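Local coordinates for protein probable ubiquitin-conjugating enzyme E2-19 kDa (Caenorhabditis elegans, PDB 1PZV) that probably catalyses the covalent attachment of ubiquitin to other proteins, receiving ubiquitin from the E1 enzyme as a thioester, at residues Ile41-Pro44 and Asp45-Tyr48; Leu57-Pro60 and Arg61-Gln65; Glu107-Leu110 and Pro111-Val115. All coordinates share one frame; numbering follows the deposited sequence.

Contact 1. Residues Ile41-Pro44 and Asp45-Tyr48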
ATOM      1  N   ILE A  41      -1.608  -2.269  -8.758  1.00 50.70           N
ATOM      2  CA  ILE A  41      -2.372  -1.738  -9.871  1.00 53.07           C
ATOM      3  C   ILE A  41      -3.598  -1.000  -9.339  1.00 53.99           C
ATOM      4  O   ILE A  41      -4.352  -1.548  -8.534  1.00 55.28           O
ATOM      5  CB  ILE A  41      -2.826  -2.871 -10.837  1.00 54.16           C
ATOM      6  CG1 ILE A  41      -1.596  -3.606 -11.379  1.00 55.06           C
ATOM      7  CG2 ILE A  41      -3.647  -2.285 -12.000  1.00 52.27           C
ATOM      8  CD1 ILE A  41      -1.895  -4.568 -12.511  1.00 56.96           C
ATOM      9  N   GLY A  42      -3.788   0.241  -9.786  1.00 54.60           N
ATOM     10  CA  GLY A  42      -4.930   1.026  -9.346  1.00 56.59           C
ATOM     11  C   GLY A  42      -6.254   0.307  -9.537  1.00 57.79           C
ATOM     12  O   GLY A  42      -6.611  -0.064 -10.660  1.00 59.00           O
ATOM     13  N   PRO A  43      -7.013   0.095  -8.456  1.00 58.28           N
ATOM     14  CA  PRO A  43      -8.299  -0.596  -8.559  1.00 59.75           C
ATOM     15  C   PRO A  43      -9.251   0.121  -9.495  1.00 62.60           C
ATOM     16  O   PRO A  43      -9.211   1.341  -9.629  1.00 59.85           O
ATOM     17  CB  PRO A  43      -8.819  -0.596  -7.119  1.00 57.84           C
ATOM     18  CG  PRO A  43      -7.568  -0.570  -6.300  1.00 57.53           C
ATOM     19  CD  PRO A  43      -6.699   0.419  -7.054  1.00 59.49           C
ATOM     20  N   PRO A  44     -10.127  -0.638 -10.160  1.00 67.45           N
ATOM     21  CA  PRO A  44     -11.104  -0.062 -11.088  1.00 70.05           C
ATOM     22  C   PRO A  44     -12.212   0.692 -10.343  1.00 72.44           C
ATOM     23  O   PRO A  44     -12.658   0.268  -9.272  1.00 73.53           O
ATOM     24  CB  PRO A  44     -11.631  -1.287 -11.831  1.00 70.03           C
ATOM     25  CG  PRO A  44     -11.567  -2.359 -10.774  1.00 70.30           C
ATOM     26  CD  PRO A  44     -10.211  -2.112 -10.152  1.00 68.53           C
ATOM     27  N   ASP A  45     -12.646   1.808 -10.921  1.00 73.79           N
ATOM     28  CA  ASP A  45     -13.696   2.639 -10.342  1.00 74.17           C
ATOM     29  C   ASP A  45     -13.165   3.468  -9.188  1.00 73.15           C
ATOM     30  O   ASP A  45     -13.881   3.754  -8.222  1.00 73.22           O
ATOM     31  CB  ASP A  45     -14.885   1.782  -9.887  1.00 75.79           C
ATOM     32  CG  ASP A  45     -15.706   1.241 -11.058  1.00 78.58           C
ATOM     33  OD1 ASP A  45     -16.747   0.600 -10.798  1.00 81.12           O
ATOM     34  OD2 ASP A  45     -15.322   1.452 -12.234  1.00 79.80           O
ATOM     35  N   THR A  46     -11.893   3.836  -9.301  1.00 71.48           N
ATOM     36  CA  THR A  46     -11.216   4.670  -8.316  1.00 70.72           C
ATOM     37  C   THR A  46     -10.338   5.572  -9.174  1.00 70.67           C
ATOM     38  O   THR A  46     -10.058   5.239 -10.326  1.00 70.94           O
ATOM     39  CB  THR A  46     -10.310   3.850  -7.335  1.00 69.00           C
ATOM     40  OG1 THR A  46      -9.082   3.510  -7.984  1.00 68.58           O
ATOM     41  CG2 THR A  46     -11.000   2.568  -6.892  1.00 66.77           C
ATOM     42  N   LEU A  47      -9.915   6.709  -8.633  1.00 70.46           N
ATOM     43  CA  LEU A  47      -9.076   7.630  -9.389  1.00 70.19           C
ATOM     44  C   LEU A  47      -7.775   6.962  -9.797  1.00 69.94           C
ATOM     45  O   LEU A  47      -7.094   7.382 -10.746  1.00 69.83           O
ATOM     46  CB  LEU A  47      -8.786   8.879  -8.567  1.00 70.09           C
ATOM     47  CG  LEU A  47     -10.040   9.690  -8.264  1.00 70.55           C
ATOM     48  CD1 LEU A  47      -9.653  10.906  -7.440  1.00 73.33           C
ATOM     49  CD2 LEU A  47     -10.720  10.096  -9.571  1.00 67.99           C
ATOM     50  N   TYR A  48      -7.428   5.916  -9.068  1.00 68.30           N
ATOM     51  CA  TYR A  48      -6.228   5.173  -9.370  1.00 67.80           C
ATOM     52  C   TYR A  48      -6.776   3.973 -10.131  1.00 69.49           C
ATOM     53  O   TYR A  48      -7.277   3.028  -9.521  1.00 73.07           O
ATOM     54  CB  TYR A  48      -5.550   4.763  -8.062  1.00 63.45           C
ATOM     55  CG  TYR A  48      -5.519   5.885  -7.041  1.00 60.76           C
ATOM     56  CD1 TYR A  48      -6.671   6.257  -6.341  1.00 58.30           C
ATOM     57  CD2 TYR A  48      -4.341   6.589  -6.784  1.00 59.32           C
ATOM     58  CE1 TYR A  48      -6.645   7.297  -5.414  1.00 55.00           C
ATOM     59  CE2 TYR A  48      -4.306   7.632  -5.859  1.00 55.73           C
ATOM     60  CZ  TYR A  48      -5.460   7.981  -5.179  1.00 55.72           C
ATOM     61  OH  TYR A  48      -5.424   9.027  -4.274  1.00 56.44           O
TER
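Gly42 lies against the start of the Tyr48 side chain, its CA 4.0 Å from Tyr48 CB, where the chain returns after the bend. Having no side chain of its own, Gly42 lets the two backbone runs close up here, and a backbone hydrogen bond to Gly51 ties it in further along. Pro43 supplies the main polar link. Its carbonyl O accepts a hydrogen bond from the Thr46 hydroxyl, with OG1 2.7 Å from Pro43 O and tilted 30° from the carbonyl plane. The Thr46 hydroxyl occupies the place between the backbone N and the carbonyl carbon (chi1 78°). From there OG1 also receives a weak, bent bond from Tyr48 N at 3.1 Å, and one hydroxyl thus bridges both limbs of the bend. Alongside, Thr46 CG2 lies 3.8 Å from Pro43 CB, the threonine side chain set at a slant to the proline ring. The segment belongs to the loop, here Gly-Pro-Pro, that joins antiparallel strands 35-41 and 52-58 of the ubiquitin-conjugating (UBC) fold; Pro43 packs on Ile123 and Leu126 of helix 115-127. Pro44 stands at the exposed apex, its carbonyl O 3.7 Å from Thr46 CG2, so that the methyl lies near the carbonyls of both prolines. The bend then passes through Asp45, whose positive phi of 77° turns the chain back; Asp45 N is bonded to Glu49 OE1. Beyond it the Tyr48 ring leads away from Gly42 to meet the ring of His78, and its OH is hydrogen-bonded at Trp77 O and His78 ND1.

Contact 2. Residues Leu57-Pro60 and Arg61-Gln65; sequences LDFP and RDYPQ
Phe59 and Tyr63 make the tight part of this turn, a T-shaped pair in which the edge of Phe59 meets the face of Tyr63. The centroids are 5.1 Å apart and the planes stand at 80°. Phe59 CD2 does the touching: it lies over the rim of the tyrosine ring, 3.8 Å from Tyr63 CD2, while Phe59 CE2 follows at 4.0 Å from Tyr63 CE2. The side chains run side by side in the same direction. Tyr63 reaches this position with CG anti to the backbone N (chi1 171°), whereas Phe59 CG is anti to its own carbonyl carbon. Helix 5-17 and Val115 of helix 115-127 close on both rings, and Trp36 meets Phe59. In sequence between the two aromatics, Pro60 opens a type I turn ending at Tyr63. Its ring rests against the backbone there, with Pro60 CG 3.8 Å from Tyr63 CA, but the turn bond from Tyr63 N to Pro60 O is weak and long at 3.4 Å. The outer corner is looser. Arg61 and Asp62 are exposed, and across the turn Asp62 gives little more than OD1 at 3.8 Å from Pro60 CB; the Arg61 side chain bends off to a cation-pi contact with Tyr34. The sequence Phe-Pro-x-x-Tyr-Pro is a family motif of E2 enzymes, here linking strand 52-58 to strand 69-72. With its backbone bond so weak, the turn probably owes its shape more to apolar and aromatic packing, and the hydroxyl of the buried Tyr63 is hydrogen-bonded to Gln11 NE2.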
ATOM      1  N   LEU A  57       7.658  -3.431   0.959  1.00 55.43           N
ATOM      2  CA  LEU A  57       7.235  -3.864   2.286  1.00 55.70           C
ATOM      3  C   LEU A  57       8.442  -4.293   3.101  1.00 56.60           C
ATOM      4  O   LEU A  57       9.227  -5.136   2.669  1.00 55.12           O
ATOM      5  CB  LEU A  57       6.258  -5.038   2.187  1.00 53.57           C
ATOM      6  CG  LEU A  57       4.815  -4.768   1.770  1.00 53.19           C
ATOM      7  CD1 LEU A  57       4.121  -6.080   1.509  1.00 49.49           C
ATOM      8  CD2 LEU A  57       4.094  -3.996   2.858  1.00 52.53           C
ATOM      9  N   ASP A  58       8.591  -3.699   4.275  1.00 59.22           N
ATOM     10  CA  ASP A  58       9.689  -4.039   5.169  1.00 62.19           C
ATOM     11  C   ASP A  58       9.108  -4.839   6.322  1.00 63.26           C
ATOM     12  O   ASP A  58       8.264  -4.329   7.064  1.00 63.60           O
ATOM     13  CB  ASP A  58      10.344  -2.767   5.701  1.00 63.01           C
ATOM     14  CG  ASP A  58      11.192  -2.072   4.658  1.00 64.24           C
ATOM     15  OD1 ASP A  58      12.341  -2.506   4.442  1.00 65.75           O
ATOM     16  OD2 ASP A  58      10.705  -1.102   4.045  1.00 64.48           O
ATOM     17  N   PHE A  59       9.541  -6.089   6.466  1.00 62.98           N
ATOM     18  CA  PHE A  59       9.036  -6.925   7.551  1.00 64.90           C
ATOM     19  C   PHE A  59      10.041  -7.072   8.687  1.00 66.76           C
ATOM     20  O   PHE A  59      11.200  -7.441   8.465  1.00 65.36           O
ATOM     21  CB  PHE A  59       8.691  -8.337   7.058  1.00 65.30           C
ATOM     22  CG  PHE A  59       7.606  -8.385   6.029  1.00 64.76           C
ATOM     23  CD1 PHE A  59       7.890  -8.147   4.685  1.00 63.18           C
ATOM     24  CD2 PHE A  59       6.294  -8.664   6.403  1.00 62.68           C
ATOM     25  CE1 PHE A  59       6.882  -8.197   3.726  1.00 61.68           C
ATOM     26  CE2 PHE A  59       5.279  -8.716   5.451  1.00 62.31           C
ATOM     27  CZ  PHE A  59       5.572  -8.479   4.111  1.00 61.73           C
ATOM     28  N   PRO A  60       9.605  -6.799   9.927  1.00 69.22           N
ATOM     29  CA  PRO A  60      10.495  -6.924  11.083  1.00 70.75           C
ATOM     30  C   PRO A  60      10.922  -8.386  11.239  1.00 72.62           C
ATOM     31  O   PRO A  60      10.394  -9.273  10.565  1.00 71.86           O
ATOM     32  CB  PRO A  60       9.624  -6.457  12.239  1.00 69.19           C
ATOM     33  CG  PRO A  60       8.263  -6.878  11.814  1.00 69.76           C
ATOM     34  CD  PRO A  60       8.241  -6.451  10.363  1.00 70.30           C
ATOM     35  N   ARG A  61      11.875  -8.629  12.129  1.00 74.57           N
ATOM     36  CA  ARG A  61      12.371  -9.979  12.366  1.00 75.89           C
ATOM     37  C   ARG A  61      11.311 -10.854  13.048  1.00 75.48           C
ATOM     38  O   ARG A  61      11.340 -12.081  12.936  1.00 74.97           O
ATOM     39  CB  ARG A  61      13.647  -9.918  13.220  1.00 77.30           C
ATOM     40  CG  ARG A  61      14.743  -8.997  12.663  1.00 78.58           C
ATOM     41  CD  ARG A  61      15.110  -9.335  11.213  1.00 81.61           C
ATOM     42  NE  ARG A  61      16.236  -8.535  10.731  1.00 83.90           N
ATOM     43  CZ  ARG A  61      16.632  -8.465   9.461  1.00 83.65           C
ATOM     44  NH1 ARG A  61      15.990  -9.148   8.523  1.00 82.67           N
ATOM     45  NH2 ARG A  61      17.677  -7.716   9.129  1.00 82.88           N
ATOM     46  N   ASP A  62      10.372 -10.201  13.730  1.00 75.89           N
ATOM     47  CA  ASP A  62       9.277 -10.852  14.459  1.00 75.89           C
ATOM     48  C   ASP A  62       7.923 -10.553  13.808  1.00 74.97           C
ATOM     49  O   ASP A  62       6.946 -10.258  14.494  1.00 73.88           O
ATOM     50  CB  ASP A  62       9.266 -10.328  15.890  1.00 77.19           C
ATOM     51  CG  ASP A  62       9.369  -8.810  15.945  1.00 79.21           C
ATOM     52  OD1 ASP A  62      10.392  -8.268  15.464  1.00 79.93           O
ATOM     53  OD2 ASP A  62       8.433  -8.159  16.455  1.00 80.34           O
ATOM     54  N   TYR A  63       7.884 -10.648  12.486  1.00 74.65           N
ATOM     55  CA  TYR A  63       6.693 -10.362  11.692  1.00 75.85           C
ATOM     56  C   TYR A  63       5.298 -10.572  12.297  1.00 78.09           C
ATOM     57  O   TYR A  63       4.567  -9.603  12.535  1.00 80.72           O
ATOM     58  CB  TYR A  63       6.763 -11.119  10.368  1.00 72.40           C
ATOM     59  CG  TYR A  63       5.482 -11.070   9.560  1.00 68.81           C
ATOM     60  CD1 TYR A  63       5.097 -12.158   8.780  1.00 67.33           C
ATOM     61  CD2 TYR A  63       4.657  -9.942   9.568  1.00 66.25           C
ATOM     62  CE1 TYR A  63       3.933 -12.133   8.032  1.00 65.01           C
ATOM     63  CE2 TYR A  63       3.485  -9.912   8.821  1.00 65.48           C
ATOM     64  CZ  TYR A  63       3.131 -11.016   8.055  1.00 63.96           C
ATOM     65  OH  TYR A  63       1.979 -11.017   7.306  1.00 64.13           O
ATOM     66  N   PRO A  64       4.903 -11.831  12.540  1.00 77.57           N
ATOM     67  CA  PRO A  64       3.573 -12.067  13.102  1.00 77.05           C
ATOM     68  C   PRO A  64       3.084 -10.980  14.062  1.00 77.83           C
ATOM     69  O   PRO A  64       2.034 -10.383  13.842  1.00 77.42           O
ATOM     70  CB  PRO A  64       3.728 -13.419  13.783  1.00 76.98           C
ATOM     71  CG  PRO A  64       4.718 -14.103  12.925  1.00 77.33           C
ATOM     72  CD  PRO A  64       5.747 -13.028  12.682  1.00 76.95           C
ATOM     73  N   GLN A  65       3.850 -10.711  15.117  1.00 78.86           N
ATOM     74  CA  GLN A  65       3.443  -9.705  16.097  1.00 80.37           C
ATOM     75  C   GLN A  65       4.193  -8.407  15.977  1.00 80.50           C
ATOM     76  O   GLN A  65       4.818  -7.953  16.927  1.00 81.16           O
ATOM     77  CB  GLN A  65       3.600 -10.228  17.529  1.00 81.07           C
ATOM     78  CG  GLN A  65       4.929 -10.896  17.819  1.00 80.31           C
ATOM     79  CD  GLN A  65       4.779 -12.400  17.956  1.00 81.79           C
ATOM     80  OE1 GLN A  65       5.773 -13.133  18.080  1.00 82.60           O
ATOM     81  NE2 GLN A  65       3.527 -12.874  17.943  1.00 78.82           N
TER

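Contact 3. Residues Glu107-Leu110 and Pro111-Val115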
ATOM      1  N   GLU A 107      -9.022  -3.115  14.157  1.00 88.21           N
ATOM      2  CA  GLU A 107      -8.590  -1.969  13.352  1.00 86.93           C
ATOM      3  C   GLU A 107      -7.065  -1.944  13.197  1.00 84.20           C
ATOM      4  O   GLU A 107      -6.542  -1.833  12.084  1.00 83.25           O
ATOM      5  CB  GLU A 107      -9.050  -0.654  14.015  1.00 88.79           C
ATOM      6  CG  GLU A 107     -10.561  -0.379  13.983  1.00 89.91           C
ATOM      7  CD  GLU A 107     -11.065   0.009  12.597  1.00 90.38           C
ATOM      8  OE1 GLU A 107     -12.266   0.325  12.456  1.00 90.81           O
ATOM      9  OE2 GLU A 107     -10.257  -0.004  11.644  1.00 91.40           O
ATOM     10  N   ARG A 108      -6.370  -2.028  14.330  1.00 81.53           N
ATOM     11  CA  ARG A 108      -4.910  -2.025  14.370  1.00 79.12           C
ATOM     12  C   ARG A 108      -4.365  -3.363  13.876  1.00 75.00           C
ATOM     13  O   ARG A 108      -5.118  -4.218  13.416  1.00 74.19           O
ATOM     14  CB  ARG A 108      -4.413  -1.779  15.805  1.00 82.36           C
ATOM     15  CG  ARG A 108      -4.257  -0.314  16.215  1.00 85.91           C
ATOM     16  CD  ARG A 108      -5.563   0.479  16.100  1.00 90.28           C
ATOM     17  NE  ARG A 108      -5.322   1.916  16.252  1.00 93.67           N
ATOM     18  CZ  ARG A 108      -6.140   2.877  15.826  1.00 93.83           C
ATOM     19  NH1 ARG A 108      -5.812   4.148  16.019  1.00 94.66           N
ATOM     20  NH2 ARG A 108      -7.278   2.576  15.206  1.00 94.46           N
ATOM     21  N   TRP A 109      -3.055  -3.544  13.986  1.00 69.69           N
ATOM     22  CA  TRP A 109      -2.434  -4.780  13.549  1.00 67.12           C
ATOM     23  C   TRP A 109      -2.529  -5.945  14.537  1.00 66.10           C
ATOM     24  O   TRP A 109      -2.160  -5.822  15.705  1.00 66.61           O
ATOM     25  CB  TRP A 109      -0.971  -4.540  13.220  1.00 65.07           C
ATOM     26  CG  TRP A 109      -0.214  -5.816  12.973  1.00 64.56           C
ATOM     27  CD1 TRP A 109       0.494  -6.545  13.894  1.00 63.05           C
ATOM     28  CD2 TRP A 109      -0.109  -6.526  11.733  1.00 63.54           C
ATOM     29  NE1 TRP A 109       1.028  -7.664  13.304  1.00 61.85           N
ATOM     30  CE2 TRP A 109       0.671  -7.684  11.981  1.00 63.85           C
ATOM     31  CE3 TRP A 109      -0.608  -6.304  10.442  1.00 60.78           C
ATOM     32  CZ2 TRP A 109       0.975  -8.615  10.975  1.00 61.61           C
ATOM     33  CZ3 TRP A 109      -0.305  -7.232   9.443  1.00 62.80           C
ATOM     34  CH2 TRP A 109       0.475  -8.377   9.720  1.00 62.31           C
ATOM     35  N   LEU A 110      -3.006  -7.085  14.046  1.00 63.19           N
ATOM     36  CA  LEU A 110      -3.134  -8.285  14.858  1.00 59.45           C
ATOM     37  C   LEU A 110      -2.117  -9.321  14.392  1.00 59.82           C
ATOM     38  O   LEU A 110      -1.678  -9.291  13.238  1.00 60.27           O
ATOM     39  CB  LEU A 110      -4.548  -8.835  14.741  1.00 55.31           C
ATOM     40  CG  LEU A 110      -5.591  -8.007  15.486  1.00 52.57           C
ATOM     41  CD1 LEU A 110      -6.987  -8.512  15.148  1.00 50.84           C
ATOM     42  CD2 LEU A 110      -5.315  -8.089  16.985  1.00 48.19           C
ATOM     43  N   PRO A 111      -1.717 -10.249  15.282  1.00 59.53           N
ATOM     44  CA  PRO A 111      -0.735 -11.275  14.908  1.00 59.53           C
ATOM     45  C   PRO A 111      -1.305 -12.321  13.956  1.00 58.95           C
ATOM     46  O   PRO A 111      -0.548 -13.051  13.319  1.00 57.85           O
ATOM     47  CB  PRO A 111      -0.321 -11.876  16.253  1.00 60.95           C
ATOM     48  CG  PRO A 111      -0.641 -10.789  17.244  1.00 60.33           C
ATOM     49  CD  PRO A 111      -1.965 -10.286  16.729  1.00 59.85           C
ATOM     50  N   VAL A 112      -2.636 -12.392  13.879  1.00 58.17           N
ATOM     51  CA  VAL A 112      -3.314 -13.334  12.987  1.00 56.79           C
ATOM     52  C   VAL A 112      -3.459 -12.740  11.584  1.00 55.76           C
ATOM     53  O   VAL A 112      -3.980 -13.398  10.678  1.00 55.43           O
ATOM     54  CB  VAL A 112      -4.744 -13.727  13.502  1.00 57.32           C
ATOM     55  CG1 VAL A 112      -4.645 -14.446  14.841  1.00 57.48           C
ATOM     56  CG2 VAL A 112      -5.635 -12.493  13.614  1.00 54.64           C
ATOM     57  N   HIS A 113      -3.006 -11.498  11.404  1.00 54.62           N
ATOM     58  CA  HIS A 113      -3.100 -10.851  10.091  1.00 54.23           C
ATOM     59  C   HIS A 113      -2.005 -11.321   9.125  1.00 52.18           C
ATOM     60  O   HIS A 113      -0.932 -11.763   9.544  1.00 51.97           O
ATOM     61  CB  HIS A 113      -3.047  -9.317  10.216  1.00 52.38           C
ATOM     62  CG  HIS A 113      -4.305  -8.702  10.756  1.00 51.48           C
ATOM     63  ND1 HIS A 113      -5.553  -9.245  10.537  1.00 51.04           N
ATOM     64  CD2 HIS A 113      -4.509  -7.562  11.462  1.00 49.73           C
ATOM     65  CE1 HIS A 113      -6.472  -8.467  11.085  1.00 51.64           C
ATOM     66  NE2 HIS A 113      -5.865  -7.440  11.653  1.00 51.95           N
ATOM     67  N   THR A 114      -2.290 -11.217   7.830  1.00 51.02           N
ATOM     68  CA  THR A 114      -1.342 -11.630   6.798  1.00 48.58           C
ATOM     69  C   THR A 114      -1.100 -10.525   5.766  1.00 49.58           C
ATOM     70  O   THR A 114      -1.780  -9.483   5.761  1.00 46.90           O
ATOM     71  CB  THR A 114      -1.844 -12.877   6.044  1.00 46.86           C
ATOM     72  OG1 THR A 114      -2.996 -12.533   5.266  1.00 43.57           O
ATOM     73  CG2 THR A 114      -2.206 -13.978   7.018  1.00 42.14           C
ATOM     74  N   VAL A 115      -0.115 -10.763   4.902  1.00 48.17           N
ATOM     75  CA  VAL A 115       0.225  -9.814   3.858  1.00 47.14           C
ATOM     76  C   VAL A 115      -1.063  -9.570   3.093  1.00 48.04           C
ATOM     77  O   VAL A 115      -1.352  -8.449   2.661  1.00 46.77           O
ATOM     78  CB  VAL A 115       1.303 -10.396   2.915  1.00 44.73           C
ATOM     79  CG1 VAL A 115       1.599  -9.423   1.793  1.00 43.11           C
ATOM     80  CG2 VAL A 115       2.571 -10.692   3.702  1.00 43.07           C
TER
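Trp109 and His113 are brought together by different first torsions: the indole swings anti to the backbone N (chi1 171°), while the imidazole lies beside its backbone N and anti to the carbonyl carbon (chi1 -74°). As a result His113 CB sits over one face of the indole, 3.8 Å from the centroid of the Trp109 six-membered ring, in a CH-pi contact. The imidazole turns its edge to the same face, making a T-shaped pair with planes at 67° and centroids 5.6 Å apart. Leu110 then approaches the imidazole itself. Leu110 CB lies over a face of the His113 ring, 3.8 Å from its centroid, and Leu110 CD1 continues to 3.8 Å from His113 NE2. The histidine thus touches the indole with its CB and ring edge and offers a ring face to Leu110. The backbone clamps this order with a type I turn from Leu110 to His113, in which His113 N donates to Leu110 O at 3.2 Å; the N-H points fairly straight at the oxygen but comes from above the carbonyl plane. Val112 adds a lighter touch on the outer side, CG2 lying 4.0 Å from Leu110 CB. With an alanine at His113 the imidazole is gone, which would probably leave Leu110 CB without the flat surface it rests on and the indole face without its edge-on partner. Trp-x-Pro is a recurring E2 sequence leading into helix 115-127. Thr114 is the N-cap of that helix: its OG1 caps a backbone N, while Thr114 N is bonded to Thr117 OG1. Behind the turn, Thr114 and Val115 pack on Gln11 of helix 5-17, and Val115 meets Phe59 just beyond strand 52-58.

In the fold
Contacts 2 and 3 are neighbours, their centres about 11 Å apart, and form one continuous packed region. The seam is polar and aromatic at once: Trp109 NE1 lies 2.9 Å from Pro64 O, a probable hydrogen bond, and Tyr63 CE2 packs 3.5 Å from Trp109 CH2. Contact 1 stands apart, about 28 Å from contact 2 and 24 Å from contact 3 between centres, on the opposite side of the chain's centre from contact 2. Helix 115-127 connects the regions, with Val115 at its start among contacts 2 and 3 and Ile123 and Leu126 under contact 1. Of contact 3, the Arg108 side chain lies about 11 Å from that of Cys88, the predicted thioester cysteine, while contacts 1 and 2 lie away from it.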